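PDB 1IUK: CoA-binding domain-containing protein from Thermus thermophilus, which is of uncharacterised cellular role but probably binds coenzyme A through a Rossmann-like domain. Local coordinates for residues A17-H22 / L44-R49. Numbering follows the deposited sequence.
Sequences AVLGAH and LPVNPR
Val18 and Val46 tie two parallel strands together at the start of a Rossmann-like fold. Val18 N donates to Leu44 O at 2.9 Å, and Val46 N returns a bond to Val18 O at 3.0 Å. Where the first strand ends, Gly20 N meets Val46 O at 2.8 Å, almost in line with the carbonyl. Ala21 N adds a weak bond to the same oxygen. Gly20 is third in the type II turn from Val18 to Ala21, where a beta carbon would press on the carbonyl oxygen of the residue before.

Packing is tight around this buried turn. Ala21 CB lies 3.6 Å from Pro45 CB on the face shared with Val18. With chi1 at -163°, Asn47 CG lies anti to the backbone N, and this brings the amide over to Ala21 O. Asn47 ND2 donates to Ala21 O at 2.7 Å, approaching from above the carbonyl plane. Asn47 OD1 accepts from Arg49 N at 3.1 Å, closing an Asx turn. A leucine here would probably leave Ala21 O without this donor and Arg49 N without its acceptor, so the turn could shift. On the other face, Leu19 CD1 touches Val46 CG1 more lightly, at 4.0 Å. The packing opens out past Asn47: Pro48 and Arg49 are exposed and bury no surface against 17-22.

Strands 15-19 and 42-46 are joined through helix 28-38 as a beta-alpha-beta unit. Val18 touches Pro33 of that helix, Leu55 covers Ala21 and Pro45, and strand 73-76 flanks strand 15-19 on its other edge.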
loop_
_atom_site.group_PDB
_atom_site.type_symbol
_atom_site.label_atom_id
_atom_site.label_comp_id
_atom_site.label_asym_id
_atom_site.label_seq_id
_atom_site.Cartn_x
_atom_site.Cartn_y
_atom_site.Cartn_z
ATOM N N ALA A 17 3.223 -0.233 -3.733
ATOM C CA ALA A 17 4.272 -0.117 -2.731
ATOM C C ALA A 17 3.641 -0.551 -1.411
ATOM O O ALA A 17 2.543 -0.134 -1.080
ATOM C CB ALA A 17 4.777 1.342 -2.634
ATOM N N VAL A 18 4.335 -1.407 -0.668
ATOM C CA VAL A 18 3.828 -1.894 0.609
ATOM C C VAL A 18 4.602 -1.229 1.742
ATOM O O VAL A 18 5.783 -1.518 1.972
ATOM C CB VAL A 18 3.971 -3.441 0.708
ATOM C CG1 VAL A 18 3.473 -3.931 2.064
ATOM C CG2 VAL A 18 3.192 -4.109 -0.443
ATOM N N LEU A 19 3.932 -0.323 2.433
ATOM C CA LEU A 19 4.562 0.394 3.521
ATOM C C LEU A 19 4.437 -0.446 4.781
ATOM O O LEU A 19 3.334 -0.657 5.297
ATOM C CB LEU A 19 3.887 1.755 3.706
ATOM C CG LEU A 19 4.642 2.708 4.621
ATOM C CD1 LEU A 19 5.917 3.155 3.934
ATOM C CD2 LEU A 19 3.746 3.876 4.971
ATOM N N GLY A 20 5.579 -0.913 5.278
ATOM C CA GLY A 20 5.583 -1.750 6.465
ATOM C C GLY A 20 5.712 -3.217 6.075
ATOM O O GLY A 20 5.361 -4.099 6.863
ATOM N N ALA A 21 6.215 -3.461 4.858
ATOM C CA ALA A 21 6.422 -4.805 4.301
ATOM C C ALA A 21 7.182 -5.662 5.296
ATOM O O ALA A 21 8.172 -5.207 5.868
ATOM C CB ALA A 21 7.209 -4.714 3.010
ATOM N N HIS A 22 6.743 -6.908 5.483
ATOM C CA HIS A 22 7.380 -7.792 6.455
ATOM C C HIS A 22 7.969 -9.070 5.861
ATOM O O HIS A 22 7.485 -9.578 4.857
ATOM C CB HIS A 22 6.382 -8.153 7.553
ATOM C CG HIS A 22 7.031 -8.500 8.855
ATOM N ND1 HIS A 22 6.965 -7.682 9.963
ATOM C CD2 HIS A 22 7.791 -9.560 9.216
ATOM C CE1 HIS A 22 7.657 -8.221 10.950
ATOM N NE2 HIS A 22 8.169 -9.361 10.522
ATOM N N LEU A 44 6.446 -3.364 -4.444
ATOM C CA LEU A 44 7.685 -2.742 -4.005
ATOM C C LEU A 44 7.678 -2.637 -2.490
ATOM O O LEU A 44 6.951 -1.822 -1.918
ATOM C CB LEU A 44 7.807 -1.355 -4.634
ATOM C CG LEU A 44 7.626 -1.329 -6.153
ATOM C CD1 LEU A 44 7.594 0.116 -6.652
ATOM C CD2 LEU A 44 8.753 -2.117 -6.807
ATOM N N PRO A 45 8.477 -3.482 -1.816
ATOM C CA PRO A 45 8.531 -3.456 -0.349
ATOM C C PRO A 45 9.272 -2.245 0.246
ATOM O O PRO A 45 10.385 -1.916 -0.168
ATOM C CB PRO A 45 9.218 -4.778 -0.004
ATOM C CG PRO A 45 10.159 -5.003 -1.172
ATOM C CD PRO A 45 9.366 -4.520 -2.380
ATOM N N VAL A 46 8.638 -1.590 1.214
ATOM C CA VAL A 46 9.256 -0.449 1.888
ATOM C C VAL A 46 9.160 -0.652 3.405
ATOM O O VAL A 46 8.075 -0.726 3.964
ATOM C CB VAL A 46 8.573 0.899 1.512
ATOM C CG1 VAL A 46 9.321 2.061 2.173
ATOM C CG2 VAL A 46 8.571 1.093 0.002
ATOM N N ASN A 47 10.309 -0.756 4.057
ATOM C CA ASN A 47 10.364 -0.941 5.502
ATOM C C ASN A 47 11.814 -0.838 5.921
ATOM O O ASN A 47 12.642 -1.670 5.549
ATOM C CB ASN A 47 9.815 -2.313 5.915
ATOM C CG ASN A 47 9.483 -2.384 7.398
ATOM O OD1 ASN A 47 9.991 -1.597 8.196
ATOM N ND2 ASN A 47 8.632 -3.334 7.772
ATOM N N PRO A 48 12.143 0.187 6.711
ATOM C CA PRO A 48 13.526 0.350 7.153
ATOM C C PRO A 48 13.982 -0.878 7.936
ATOM O O PRO A 48 15.167 -1.216 7.930
ATOM C CB PRO A 48 13.482 1.606 8.021
ATOM C CG PRO A 48 12.058 1.788 8.384
ATOM C CD PRO A 48 11.258 1.231 7.250
ATOM N N ARG A 49 13.028 -1.543 8.593
ATOM C CA ARG A 49 13.307 -2.742 9.389
ATOM C C ARG A 49 13.890 -3.893 8.573
ATOM O O ARG A 49 14.506 -4.797 9.134
ATOM C CB ARG A 49 12.031 -3.233 10.079
ATOM C CG ARG A 49 11.385 -2.238 11.027
ATOM C CD ARG A 49 12.216 -2.009 12.281
ATOM N NE ARG A 49 11.498 -1.139 13.206
ATOM C CZ ARG A 49 11.446 0.185 13.093
ATOM N NH1 ARG A 49 12.076 0.795 12.092
ATOM N NH2 ARG A 49 10.745 0.899 13.969
#